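Local coordinates for protein PrimPol AEP domain (PP-N190) (Cyanophage S-2L, PDB 6ZP9) that forms the archaeo-eukaryotic primase (AEP) domain of a phage primase-polymerase, and probably joins nucleotides into nucleic acid for a cyanophage whose DNA carries 2-aminoadenine, at residues Arg16-Leu21 and Val175-Asn180; Leu20-Leu25 and Met162-Cys167; Ser24-Asp29 and Val85-Gly90; Pro112-Arg117 and His124-Phe129. All blocks are in the same frame, centred on the assembly; numbering follows the deposited sequence.

Contact 1 of 4, residues Arg16-Leu21 and Val175-Asn180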
loop_
_atom_site.group_PDB
_atom_site.type_symbol
_atom_site.label_atom_id
_atom_site.label_comp_id
_atom_site.label_asym_id
_atom_site.label_seq_id
_atom_site.Cartn_x
_atom_site.Cartn_y
_atom_site.Cartn_z
ATOM N N ARG A 16 -3.312 -12.632 10.835
ATOM C CA ARG A 16 -3.738 -11.401 11.504
ATOM C C ARG A 16 -2.554 -10.568 11.986
ATOM O O ARG A 16 -2.663 -9.343 12.103
ATOM C CB ARG A 16 -4.661 -11.725 12.684
ATOM C CG ARG A 16 -3.922 -12.280 13.887
ATOM C CD ARG A 16 -4.842 -12.505 15.078
ATOM N NE ARG A 16 -5.579 -11.304 15.467
ATOM C CZ ARG A 16 -5.162 -10.423 16.378
ATOM N NH1 ARG A 16 -5.923 -9.371 16.662
ATOM N NH2 ARG A 16 -3.996 -10.590 17.005
ATOM N N ASP A 17 -1.423 -11.204 12.281
ATOM C CA ASP A 17 -0.264 -10.447 12.744
ATOM C C ASP A 17 0.283 -9.561 11.637
ATOM O O ASP A 17 0.706 -8.428 11.891
ATOM C CB ASP A 17 0.824 -11.393 13.254
ATOM C CG ASP A 17 0.416 -12.125 14.534
ATOM O OD1 ASP A 17 -0.142 -11.477 15.447
ATOM O OD2 ASP A 17 0.652 -13.351 14.620
ATOM N N GLN A 18 0.276 -10.055 10.402
ATOM C CA GLN A 18 0.763 -9.245 9.297
ATOM C C GLN A 18 -0.199 -8.102 8.987
ATOM O O GLN A 18 0.234 -6.985 8.678
ATOM C CB GLN A 18 0.992 -10.136 8.083
ATOM C CG GLN A 18 2.301 -10.894 8.173
ATOM C CD GLN A 18 3.501 -10.015 7.849
ATOM O OE1 GLN A 18 3.604 -9.476 6.749
ATOM N NE2 GLN A 18 4.412 -9.866 8.806
ATOM N N ILE A 19 -1.508 -8.355 9.068
ATOM C CA ILE A 19 -2.478 -7.279 8.860
ATOM C C ILE A 19 -2.254 -6.157 9.871
ATOM O O ILE A 19 -2.166 -4.974 9.509
ATOM C CB ILE A 19 -3.916 -7.818 8.943
ATOM C CG1 ILE A 19 -4.225 -8.695 7.728
ATOM C CG2 ILE A 19 -4.914 -6.656 9.044
ATOM C CD1 ILE A 19 -5.676 -9.164 7.678
ATOM N N LEU A 20 -2.166 -6.506 11.158
ATOM C CA LEU A 20 -1.986 -5.473 12.174
ATOM C C LEU A 20 -0.642 -4.772 12.019
ATOM O O LEU A 20 -0.540 -3.563 12.259
ATOM C CB LEU A 20 -2.130 -6.075 13.571
ATOM C CG LEU A 20 -3.577 -6.481 13.873
ATOM C CD1 LEU A 20 -3.658 -7.174 15.214
ATOM C CD2 LEU A 20 -4.522 -5.276 13.826
ATOM N N LEU A 21 0.395 -5.508 11.592
ATOM C CA LEU A 21 1.697 -4.888 11.357
ATOM C C LEU A 21 1.629 -3.881 10.216
ATOM O O LEU A 21 2.213 -2.798 10.306
ATOM C CB LEU A 21 2.754 -5.958 11.071
ATOM C CG LEU A 21 4.145 -5.416 10.728
ATOM C CD1 LEU A 21 4.775 -4.688 11.902
ATOM C CD2 LEU A 21 5.053 -6.531 10.228
ATOM N N VAL A 175 1.145 -15.696 0.435
ATOM C CA VAL A 175 0.613 -14.717 1.377
ATOM C C VAL A 175 1.518 -13.489 1.379
ATOM O O VAL A 175 2.738 -13.609 1.527
ATOM C CB VAL A 175 0.490 -15.319 2.788
ATOM C CG1 VAL A 175 -0.050 -14.301 3.760
ATOM C CG2 VAL A 175 -0.416 -16.546 2.771
ATOM N N ALA A 176 0.926 -12.307 1.210
ATOM C CA ALA A 176 1.719 -11.082 1.180
ATOM C C ALA A 176 2.445 -10.885 2.504
ATOM O O ALA A 176 1.900 -11.149 3.578
ATOM C CB ALA A 176 0.831 -9.880 0.876
ATOM N N GLN A 177 3.681 -10.402 2.431
ATOM C CA GLN A 177 4.548 -10.334 3.600
ATOM C C GLN A 177 5.281 -8.997 3.655
ATOM O O GLN A 177 5.862 -8.561 2.652
ATOM C CB GLN A 177 5.572 -11.478 3.576
ATOM C CG GLN A 177 6.633 -11.391 4.655
ATOM C CD GLN A 177 6.204 -12.054 5.943
ATOM O OE1 GLN A 177 5.117 -12.626 6.026
ATOM N NE2 GLN A 177 7.056 -11.980 6.962
ATOM N N ILE A 178 5.274 -8.363 4.829
ATOM C CA ILE A 178 6.084 -7.172 5.063
ATOM C C ILE A 178 7.525 -7.593 5.316
ATOM O O ILE A 178 7.782 -8.602 5.983
ATOM C CB ILE A 178 5.510 -6.359 6.233
ATOM C CG1 ILE A 178 4.250 -5.650 5.746
ATOM C CG2 ILE A 178 6.536 -5.345 6.768
ATOM C CD1 ILE A 178 3.495 -4.990 6.814
ATOM N N PHE A 179 8.474 -6.838 4.761
ATOM C CA PHE A 179 9.878 -7.134 4.994
ATOM C C PHE A 179 10.689 -5.842 4.921
ATOM O O PHE A 179 10.211 -4.808 4.456
ATOM C CB PHE A 179 10.389 -8.197 4.009
ATOM C CG PHE A 179 10.510 -7.711 2.586
ATOM C CD1 PHE A 179 9.384 -7.576 1.780
ATOM C CD2 PHE A 179 11.761 -7.398 2.051
ATOM C CE1 PHE A 179 9.494 -7.131 0.462
ATOM C CE2 PHE A 179 11.887 -6.957 0.731
ATOM C CZ PHE A 179 10.751 -6.823 -0.066
ATOM N N ASN A 180 11.921 -5.907 5.431
ATOM C CA ASN A 180 12.846 -4.768 5.453
ATOM C C ASN A 180 12.265 -3.551 6.176
ATOM O O ASN A 180 12.526 -2.402 5.799
ATOM C CB ASN A 180 13.296 -4.395 4.035
ATOM C CG ASN A 180 14.322 -5.361 3.478
ATOM O OD1 ASN A 180 14.955 -6.119 4.226
ATOM N ND2 ASN A 180 14.519 -5.321 2.166
HETATM O O HOH W 1 7.298 -8.684 8.755
#
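Q18 reaches out from helix 16-25 and sets its side-chain amide against the backbone of strand 177-179. CG stands beside the backbone N and anti to the carbonyl carbon (chi1 -80°), and the chain bends at chi2. Together these torsions bring the amide up to I178. OE1 of Q18 accepts a hydrogen bond from N of I178 at 2.8 Å. The bond is nearly straight, 173° at the hydrogen, and the donor lies in the carbonyl plane of the amide. The other end of the amide works through a water. NE2 of Q18 donates to this water at 3.1 Å, and the water donates to O of I178 at 2.8 Å. One glutamine therefore serves both backbone polar groups of I178, which fixes the rotation of its amide.

Q177 lays its own amide over that of Q18. The planes are 6° apart and the two chains cross at about a right angle. OE1 of Q177 lies 3.6 Å from OE1 of Q18. This stack is doubtful, because Q177 has two conformers.

L21 adds the apolar part. Its CD2 meets CG2 of I178 at 3.9 Å. I178 also packs on H22 and L25 of the helix, and on F114 and L116 of strand 114-117. Its neighbours Q177 and F179 make the backbone bonds to that strand, so N and O of I178 point away from it, toward Q18 and the water. The arrangement is a helix packed beside an antiparallel sheet, with a glutamine pairing to the outer edge of its last strand.

Contact 2 of 4, residues Leu20-Leu25 and Met162-Cys167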
loop_
_atom_site.group_PDB
_atom_site.type_symbol
_atom_site.label_atom_id
_atom_site.label_comp_id
_atom_site.label_asym_id
_atom_site.label_seq_id
_atom_site.Cartn_x
_atom_site.Cartn_y
_atom_site.Cartn_z
ATOM N N LEU A 20 -2.166 -6.506 11.158
ATOM C CA LEU A 20 -1.986 -5.473 12.174
ATOM C C LEU A 20 -0.642 -4.772 12.019
ATOM O O LEU A 20 -0.540 -3.563 12.259
ATOM C CB LEU A 20 -2.130 -6.075 13.571
ATOM C CG LEU A 20 -3.577 -6.481 13.873
ATOM C CD1 LEU A 20 -3.658 -7.174 15.214
ATOM C CD2 LEU A 20 -4.522 -5.276 13.826
ATOM N N LEU A 21 0.395 -5.508 11.592
ATOM C CA LEU A 21 1.697 -4.888 11.357
ATOM C C LEU A 21 1.629 -3.881 10.216
ATOM O O LEU A 21 2.213 -2.798 10.306
ATOM C CB LEU A 21 2.754 -5.958 11.071
ATOM C CG LEU A 21 4.145 -5.416 10.728
ATOM C CD1 LEU A 21 4.775 -4.688 11.902
ATOM C CD2 LEU A 21 5.053 -6.531 10.228
ATOM N N HIS A 22 0.933 -4.227 9.130
ATOM C CA HIS A 22 0.736 -3.285 8.029
ATOM C C HIS A 22 0.093 -1.996 8.525
ATOM O O HIS A 22 0.569 -0.894 8.223
ATOM C CB HIS A 22 -0.129 -3.942 6.945
ATOM C CG HIS A 22 0.005 -3.322 5.588
ATOM N ND1 HIS A 22 -0.444 -3.946 4.441
ATOM C CD2 HIS A 22 0.529 -2.134 5.190
ATOM C CE1 HIS A 22 -0.202 -3.170 3.394
ATOM N NE2 HIS A 22 0.391 -2.068 3.821
ATOM N N LEU A 23 -0.988 -2.121 9.301
ATOM C CA LEU A 23 -1.663 -0.947 9.854
ATOM C C LEU A 23 -0.752 -0.178 10.805
ATOM O O LEU A 23 -0.732 1.061 10.793
ATOM C CB LEU A 23 -2.943 -1.371 10.586
ATOM C CG LEU A 23 -4.261 -1.369 9.802
ATOM C CD1 LEU A 23 -4.104 -2.107 8.506
ATOM C CD2 LEU A 23 -5.356 -2.014 10.622
ATOM N N SER A 24 -0.007 -0.902 11.645
ATOM C CA SER A 24 0.872 -0.274 12.621
ATOM C C SER A 24 1.971 0.534 11.938
ATOM O O SER A 24 2.234 1.688 12.299
ATOM C CB SER A 24 1.479 -1.356 13.513
ATOM O OG SER A 24 2.055 -0.773 14.662
ATOM N N LEU A 25 2.637 -0.061 10.956
ATOM C CA LEU A 25 3.695 0.664 10.270
ATOM C C LEU A 25 3.151 1.889 9.540
ATOM O O LEU A 25 3.858 2.890 9.393
ATOM C CB LEU A 25 4.419 -0.274 9.312
ATOM C CG LEU A 25 5.160 -1.440 9.981
ATOM C CD1 LEU A 25 5.718 -2.381 8.909
ATOM C CD2 LEU A 25 6.278 -0.946 10.890
ATOM N N MET A 162 -3.931 -0.443 -1.676
ATOM C CA MET A 162 -2.723 -1.235 -1.850
ATOM C C MET A 162 -2.923 -2.606 -1.227
ATOM O O MET A 162 -3.640 -2.751 -0.232
ATOM C CB MET A 162 -1.537 -0.482 -1.225
ATOM C CG MET A 162 -1.117 0.822 -1.889
ATOM S SD MET A 162 -0.388 0.603 -3.502
ATOM C CE MET A 162 1.199 0.179 -2.863
ATOM N N ARG A 163 -2.266 -3.608 -1.810
ATOM C CA ARG A 163 -2.352 -4.982 -1.318
ATOM C C ARG A 163 -2.081 -5.042 0.177
ATOM O O ARG A 163 -1.128 -4.434 0.676
ATOM C CB ARG A 163 -1.339 -5.832 -2.007
ATOM C CG ARG A 163 -1.742 -6.286 -3.387
ATOM C CD ARG A 163 -2.907 -7.258 -3.432
ATOM N NE ARG A 163 -3.199 -7.566 -4.803
ATOM C CZ ARG A 163 -2.869 -8.687 -5.385
ATOM N NH1 ARG A 163 -3.117 -8.848 -6.643
ATOM N NH2 ARG A 163 -2.337 -9.624 -4.716
ATOM N N LEU A 164 -2.926 -5.772 0.906
ATOM C CA LEU A 164 -2.842 -5.896 2.355
ATOM C C LEU A 164 -1.944 -7.077 2.743
ATOM O O LEU A 164 -2.112 -8.190 2.227
ATOM C CB LEU A 164 -4.257 -6.059 2.918
ATOM C CG LEU A 164 -4.409 -6.305 4.413
ATOM C CD1 LEU A 164 -3.882 -5.113 5.222
ATOM C CD2 LEU A 164 -5.871 -6.630 4.763
ATOM N N ALA A 165 -0.986 -6.830 3.642
ATOM C CA ALA A 165 -0.106 -7.890 4.134
ATOM C C ALA A 165 -0.913 -8.949 4.869
ATOM O O ALA A 165 -1.940 -8.660 5.480
ATOM C CB ALA A 165 0.958 -7.323 5.078
ATOM N N GLY A 166 -0.442 -10.193 4.796
ATOM C CA GLY A 166 -1.070 -11.275 5.522
ATOM C C GLY A 166 -2.241 -11.933 4.836
ATOM O O GLY A 166 -2.843 -12.846 5.425
ATOM N N CYS A 167 -2.598 -11.506 3.621
ATOM C CA CYS A 167 -3.662 -12.149 2.858
ATOM C C CYS A 167 -3.093 -12.740 1.580
ATOM O O CYS A 167 -2.106 -12.228 1.040
ATOM C CB CYS A 167 -4.788 -11.172 2.493
ATOM S SG CYS A 167 -5.468 -10.304 3.916
#
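H22 of helix 16-25 binds the backbone of A165 with its imidazole ring. The site is the type II beta turn L164-C167, which follows the end strand 161-163 of one of the domain's two antiparallel sheets. ND1 of H22 accepts a hydrogen bond from N of A165 at 3.0 Å. The angle at the hydrogen is 171°, and the donor is tilted 16° out of the ring plane. As an acceptor here, ND1 carries no proton. CE1 of the ring comes 3.1 Å from O of R163, which lies in the ring plane at its edge. The ring thus meets two backbone groups with one edge. Having CG anti to the backbone N (chi1 -159°) directs the ring at the turn.

Two side chains complete the first shell. CB of A165 sits 3.7 Å from ND1 of H22 and 4.0 Å from CB of H22. CD1 of L164 also comes 3.7 Å from ND1 of H22, at a slant to the ring. L23 adds a looser touch, its CD1 4.5 Å from CD1 of L164.

Further out, backbone bonds hold the turn in place. L164 pairs with S68 of strand 67-71, while G166 and C167 both bond to A176 just before strand 177-179. I178 packs on A165, and I70 packs on L164 and L23. R163 sets its carbonyl beside the ring but sends its charged end elsewhere: NH2 of R163 bonds to ND1 of H169, and NE makes a weak bond to OH of Y69.

Contact 3 of 4, residues Ser24-Asp29 and Val85-Gly90; sequences SLLRKD and VNAIFG
The polar link between L26 and N86 is one hydrogen bond. ND2 of N86 donates to O of L26 at 2.9 Å, with 159° at the hydrogen. The donor lies in the carbonyl plane of L26, and the acceptor lies in the amide plane of N86. O of R27 is 3.3 Å from ND2 of N86, but the angle is too poor for a bond.

The carbonyl belongs to the end of helix 16-25. The helix closes in a Schellman motif at R27, whose phi is positive (53°). N of R27 bonds to O of S24 at 2.9 Å, and N of K28 probably bonds to O of L23 at 2.9 Å, the second bond of the motif. N86 stands at a corner of the chain, and its side chain, with CG anti to the carbonyl carbon (chi1 -68°), points its amide at the helix end. A carbonyl at this end may be more negative than usual.

Apolar contact is made by CD2 of L26, which touches CB of A87 at 3.9 Å. L26 also packs on F114 and Y126 of the sheet. The ammonium of K28 forms a salt bridge with D74.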
loop_
_atom_site.group_PDB
_atom_site.type_symbol
_atom_site.label_atom_id
_atom_site.label_comp_id
_atom_site.label_asym_id
_atom_site.label_seq_id
_atom_site.Cartn_x
_atom_site.Cartn_y
_atom_site.Cartn_z
ATOM N N SER A 24 -0.007 -0.902 11.645
ATOM C CA SER A 24 0.872 -0.274 12.621
ATOM C C SER A 24 1.971 0.534 11.938
ATOM O O SER A 24 2.234 1.688 12.299
ATOM C CB SER A 24 1.479 -1.356 13.513
ATOM O OG SER A 24 2.055 -0.773 14.662
ATOM N N LEU A 25 2.637 -0.061 10.956
ATOM C CA LEU A 25 3.695 0.664 10.270
ATOM C C LEU A 25 3.151 1.889 9.540
ATOM O O LEU A 25 3.858 2.890 9.393
ATOM C CB LEU A 25 4.419 -0.274 9.312
ATOM C CG LEU A 25 5.160 -1.440 9.981
ATOM C CD1 LEU A 25 5.718 -2.381 8.909
ATOM C CD2 LEU A 25 6.278 -0.946 10.890
ATOM N N LEU A 26 1.898 1.845 9.108
ATOM C CA LEU A 26 1.272 3.000 8.478
ATOM C C LEU A 26 0.678 3.976 9.483
ATOM O O LEU A 26 0.047 4.956 9.064
ATOM C CB LEU A 26 0.185 2.541 7.502
ATOM C CG LEU A 26 0.711 1.861 6.236
ATOM C CD1 LEU A 26 -0.476 1.364 5.415
ATOM C CD2 LEU A 26 1.595 2.813 5.421
ATOM N N ARG A 27 0.875 3.734 10.783
ATOM C CA ARG A 27 0.335 4.576 11.860
ATOM C C ARG A 27 -1.176 4.771 11.722
ATOM O O ARG A 27 -1.724 5.823 12.066
ATOM C CB ARG A 27 1.077 5.913 11.926
ATOM C CG ARG A 27 2.567 5.714 12.241
ATOM C CD ARG A 27 3.394 7.005 12.172
ATOM N NE ARG A 27 2.933 8.003 13.130
ATOM C CZ ARG A 27 3.350 8.073 14.389
ATOM N NH1 ARG A 27 4.244 7.203 14.838
ATOM N NH2 ARG A 27 2.881 9.016 15.196
ATOM N N LYS A 28 -1.865 3.740 11.240
ATOM C CA LYS A 28 -3.305 3.780 11.031
ATOM C C LYS A 28 -4.057 3.185 12.220
ATOM O O LYS A 28 -3.489 2.546 13.110
ATOM C CB LYS A 28 -3.678 3.043 9.746
ATOM C CG LYS A 28 -3.357 3.820 8.495
ATOM C CD LYS A 28 -3.631 2.980 7.244
ATOM C CE LYS A 28 -5.123 2.884 6.981
ATOM N NZ LYS A 28 -5.722 4.185 6.529
ATOM N N ASP A 29 -5.362 3.418 12.221
ATOM C CA ASP A 29 -6.276 3.003 13.276
ATOM C C ASP A 29 -7.205 1.966 12.668
ATOM O O ASP A 29 -7.901 2.264 11.695
ATOM C CB ASP A 29 -7.049 4.221 13.796
ATOM C CG ASP A 29 -8.011 3.898 14.934
ATOM O OD1 ASP A 29 -8.287 2.711 15.207
ATOM O OD2 ASP A 29 -8.502 4.864 15.565
ATOM N N VAL A 85 -2.842 11.498 4.518
ATOM C CA VAL A 85 -2.175 10.251 4.160
ATOM C C VAL A 85 -0.869 10.191 4.947
ATOM O O VAL A 85 -0.175 11.206 5.084
ATOM C CB VAL A 85 -1.921 10.140 2.636
ATOM C CG1 VAL A 85 -1.540 8.717 2.257
ATOM C CG2 VAL A 85 -3.148 10.566 1.831
ATOM N N ASN A 86 -0.546 9.012 5.491
ATOM C CA ASN A 86 0.593 8.871 6.392
ATOM C C ASN A 86 1.882 8.422 5.710
ATOM O O ASN A 86 2.920 8.356 6.378
ATOM C CB ASN A 86 0.270 7.871 7.497
ATOM C CG ASN A 86 -0.774 8.383 8.437
ATOM O OD1 ASN A 86 -1.056 9.583 8.455
ATOM N ND2 ASN A 86 -1.360 7.487 9.231
ATOM N N ALA A 87 1.846 8.102 4.419
ATOM C CA ALA A 87 3.007 7.573 3.717
ATOM C C ALA A 87 2.890 7.917 2.239
ATOM O O ALA A 87 1.786 8.086 1.725
ATOM C CB ALA A 87 3.101 6.048 3.886
ATOM N N ILE A 88 4.030 8.011 1.555
ATOM C CA ILE A 88 4.045 7.877 0.103
ATOM C C ILE A 88 4.515 6.460 -0.211
ATOM O O ILE A 88 5.124 5.781 0.625
ATOM C CB ILE A 88 4.927 8.933 -0.607
ATOM C CG1 ILE A 88 6.350 8.926 -0.034
ATOM C CG2 ILE A 88 4.254 10.313 -0.540
ATOM C CD1 ILE A 88 7.292 9.891 -0.742
ATOM N N PHE A 89 4.228 5.999 -1.426
ATOM C CA PHE A 89 4.426 4.590 -1.751
ATOM C C PHE A 89 4.361 4.405 -3.260
ATOM O O PHE A 89 3.770 5.222 -3.977
ATOM C CB PHE A 89 3.372 3.713 -1.063
ATOM C CG PHE A 89 1.957 4.208 -1.247
ATOM C CD1 PHE A 89 1.406 5.114 -0.348
ATOM C CD2 PHE A 89 1.189 3.778 -2.314
ATOM C CE1 PHE A 89 0.117 5.585 -0.512
ATOM C CE2 PHE A 89 -0.102 4.239 -2.483
ATOM C CZ PHE A 89 -0.643 5.144 -1.577
ATOM N N GLY A 90 4.956 3.313 -3.735
ATOM C CA GLY A 90 4.865 3.029 -5.157
ATOM C C GLY A 90 5.422 1.667 -5.504
ATOM O O GLY A 90 5.884 0.914 -4.643
#

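Contact 4 of 4, residues Pro112-Arg117 and His124-Phe129; sequences PSFQLR and HHYWVF
F114 has its CG between the backbone N and the carbonyl carbon (chi1 69°), while Y126 has CG anti to its carbonyl carbon. These torsions bring the two rings into an offset stack. The centroids are 4.4 Å apart and the planes 10° apart. CB of Y126 lies over the F114 face, 3.8 Å from the centroid of that ring, and CG2 of V128 meets the ring's edge.

The backbones form an antiparallel hairpin. L116 and H124 are a hydrogen-bonded pair, and N of Y126 donates to O of F114 at 3.1 Å. S113 and F114 both face Y126, a classic beta bulge, and their bonds to O of Y126 are weak. OG of S113 instead accepts a nearly straight bond from N of V128, at 2.9 Å and 177°. It also bonds to O of E184.

Q115 and H125 meet on the other face. NE2 of Q115 donates to ND1 of H125 at 2.9 Å. NE2 of Q115 also bonds to O of V101 in helix 97-102. CA of P112 stands 3.7 Å from the centroid of the five-membered ring of W127, a CH-pi contact over its face. NE1 of W127 bonds to O of P110.

Strand 177-179 flanks this hairpin at strand 114-117, and strand 85-90 flanks it at strand 123-129. L25 of helix 16-25 packs on F114. W127 packs on M191 of helix 188-194.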
loop_
_atom_site.group_PDB
_atom_site.type_symbol
_atom_site.label_atom_id
_atom_site.label_comp_id
_atom_site.label_asym_id
_atom_site.label_seq_id
_atom_site.Cartn_x
_atom_site.Cartn_y
_atom_site.Cartn_z
ATOM N N PRO A 112 13.330 2.855 1.993
ATOM C CA PRO A 112 11.919 2.795 2.392
ATOM C C PRO A 112 11.775 2.477 3.878
ATOM O O PRO A 112 12.609 1.792 4.477
ATOM C CB PRO A 112 11.354 1.666 1.518
ATOM C CG PRO A 112 12.275 1.623 0.323
ATOM C CD PRO A 112 13.635 1.938 0.878
ATOM N N SER A 113 10.710 3.012 4.484
ATOM C CA SER A 113 10.386 2.628 5.855
ATOM C C SER A 113 10.133 1.131 5.955
ATOM O O SER A 113 10.533 0.489 6.935
ATOM C CB SER A 113 9.164 3.402 6.344
ATOM O OG SER A 113 9.412 4.797 6.348
ATOM N N PHE A 114 9.431 0.564 4.968
ATOM C CA PHE A 114 9.257 -0.881 4.865
ATOM C C PHE A 114 8.877 -1.224 3.434
ATOM O O PHE A 114 8.549 -0.353 2.629
ATOM C CB PHE A 114 8.212 -1.420 5.848
ATOM C CG PHE A 114 6.791 -1.014 5.542
ATOM C CD1 PHE A 114 6.294 0.194 5.984
ATOM C CD2 PHE A 114 5.935 -1.874 4.877
ATOM C CE1 PHE A 114 4.986 0.560 5.750
ATOM C CE2 PHE A 114 4.610 -1.519 4.634
ATOM C CZ PHE A 114 4.136 -0.290 5.076
ATOM N N GLN A 115 8.951 -2.509 3.127
ATOM C CA GLN A 115 8.610 -3.023 1.813
ATOM C C GLN A 115 7.622 -4.164 1.981
ATOM O O GLN A 115 7.434 -4.694 3.078
ATOM C CB GLN A 115 9.869 -3.475 1.046
ATOM C CG GLN A 115 10.855 -2.328 0.841
ATOM C CD GLN A 115 12.109 -2.741 0.120
ATOM O OE1 GLN A 115 12.941 -3.472 0.671
ATOM N NE2 GLN A 115 12.279 -2.255 -1.113
ATOM N N LEU A 116 6.969 -4.525 0.882
ATOM C CA LEU A 116 5.936 -5.544 0.929
ATOM C C LEU A 116 6.062 -6.453 -0.284
ATOM O O LEU A 116 6.119 -5.973 -1.423
ATOM C CB LEU A 116 4.541 -4.916 0.981
ATOM C CG LEU A 116 3.423 -5.926 1.255
ATOM C CD1 LEU A 116 2.459 -5.379 2.289
ATOM C CD2 LEU A 116 2.696 -6.242 -0.037
ATOM N N ARG A 117 6.114 -7.744 -0.018
ATOM C CA ARG A 117 6.084 -8.745 -1.075
ATOM C C ARG A 117 4.631 -9.140 -1.294
ATOM O O ARG A 117 3.974 -9.600 -0.362
ATOM C CB ARG A 117 6.950 -9.969 -0.659
ATOM C CG ARG A 117 7.438 -10.872 -1.780
ATOM C CD ARG A 117 8.954 -11.093 -1.698
ATOM N NE ARG A 117 9.407 -11.271 -0.322
ATOM C CZ ARG A 117 10.616 -10.941 0.137
ATOM N NH1 ARG A 117 10.913 -11.140 1.419
ATOM N NH2 ARG A 117 11.532 -10.423 -0.677
ATOM N N HIS A 124 6.204 -3.620 -3.246
ATOM C CA HIS A 124 5.642 -2.342 -2.828
ATOM C C HIS A 124 6.593 -1.659 -1.850
ATOM O O HIS A 124 7.091 -2.295 -0.915
ATOM C CB HIS A 124 4.266 -2.539 -2.193
ATOM C CG HIS A 124 3.206 -2.941 -3.174
ATOM N ND1 HIS A 124 1.879 -3.085 -2.828
ATOM C CD2 HIS A 124 3.283 -3.229 -4.494
ATOM C CE1 HIS A 124 1.183 -3.436 -3.894
ATOM N NE2 HIS A 124 2.011 -3.531 -4.919
ATOM N N HIS A 125 6.854 -0.373 -2.079
ATOM C CA HIS A 125 7.767 0.416 -1.261
ATOM C C HIS A 125 6.985 1.506 -0.546
ATOM O O HIS A 125 6.183 2.200 -1.174
ATOM C CB HIS A 125 8.864 1.055 -2.118
ATOM C CG HIS A 125 9.457 0.121 -3.121
ATOM N ND1 HIS A 125 10.596 -0.613 -2.870
ATOM C CD2 HIS A 125 9.068 -0.203 -4.376
ATOM C CE1 HIS A 125 10.880 -1.354 -3.927
ATOM N NE2 HIS A 125 9.969 -1.124 -4.855
ATOM N N TYR A 126 7.226 1.667 0.750
ATOM C CA TYR A 126 6.555 2.678 1.556
ATOM C C TYR A 126 7.552 3.577 2.284
ATOM O O TYR A 126 8.540 3.100 2.850
ATOM C CB TYR A 126 5.662 2.042 2.601
ATOM C CG TYR A 126 4.413 1.358 2.108
ATOM C CD1 TYR A 126 4.456 0.052 1.630
ATOM C CD2 TYR A 126 3.184 1.995 2.185
ATOM C CE1 TYR A 126 3.310 -0.592 1.232
ATOM C CE2 TYR A 126 2.036 1.366 1.781
ATOM C CZ TYR A 126 2.100 0.074 1.313
ATOM O OH TYR A 126 0.944 -0.560 0.924
ATOM N N TRP A 127 7.260 4.872 2.311
ATOM C CA TRP A 127 7.999 5.839 3.115
ATOM C C TRP A 127 6.991 6.508 4.047
ATOM O O TRP A 127 6.101 7.236 3.588
ATOM C CB TRP A 127 8.714 6.865 2.231
ATOM C CG TRP A 127 9.837 6.315 1.374
ATOM C CD1 TRP A 127 11.185 6.387 1.630
ATOM C CD2 TRP A 127 9.707 5.650 0.113
ATOM N NE1 TRP A 127 11.894 5.793 0.609
ATOM C CE2 TRP A 127 11.014 5.339 -0.335
ATOM C CE3 TRP A 127 8.615 5.280 -0.681
ATOM C CZ2 TRP A 127 11.255 4.668 -1.537
ATOM C CZ3 TRP A 127 8.861 4.610 -1.882
ATOM C CH2 TRP A 127 10.172 4.315 -2.295
ATOM N N VAL A 128 7.116 6.250 5.354
ATOM C CA VAL A 128 6.128 6.682 6.339
ATOM C C VAL A 128 6.597 7.971 6.995
ATOM O O VAL A 128 7.771 8.099 7.363
ATOM C CB VAL A 128 5.898 5.585 7.394
ATOM C CG1 VAL A 128 4.850 6.038 8.402
ATOM C CG2 VAL A 128 5.476 4.291 6.708
ATOM N N PHE A 129 5.681 8.927 7.149
ATOM C CA PHE A 129 6.003 10.208 7.760
ATOM C C PHE A 129 5.700 10.195 9.259
ATOM O O PHE A 129 4.927 9.370 9.755
ATOM C CB PHE A 129 5.230 11.335 7.077
ATOM C CG PHE A 129 5.525 11.461 5.619
ATOM C CD1 PHE A 129 6.728 12.006 5.190
ATOM C CD2 PHE A 129 4.605 11.031 4.673
ATOM C CE1 PHE A 129 7.010 12.118 3.837
ATOM C CE2 PHE A 129 4.877 11.139 3.324
ATOM C CZ PHE A 129 6.082 11.682 2.905
#

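How the contacts relate
Contacts 1, 2 and 3 follow helix 16-25 from its start to its end. Contacts 1 and 2 share L20 and L21, and their centres are about 5 Å apart. Contacts 2 and 3 share S24 and L25. Contact 4 lies about 9 Å from contact 3 and 12 Å from contact 1, centre to centre. It forms the middle of one sheet, whose outer strands 177-179 and 85-90 belong to contacts 1 and 3. Contact 2 reaches the other sheet through strand 161-163, so the helix touches both sheets. The bound calcium ion is nearest the contact 4 side: about 8 Å from the S113 side chain and 11 Å from that of R27.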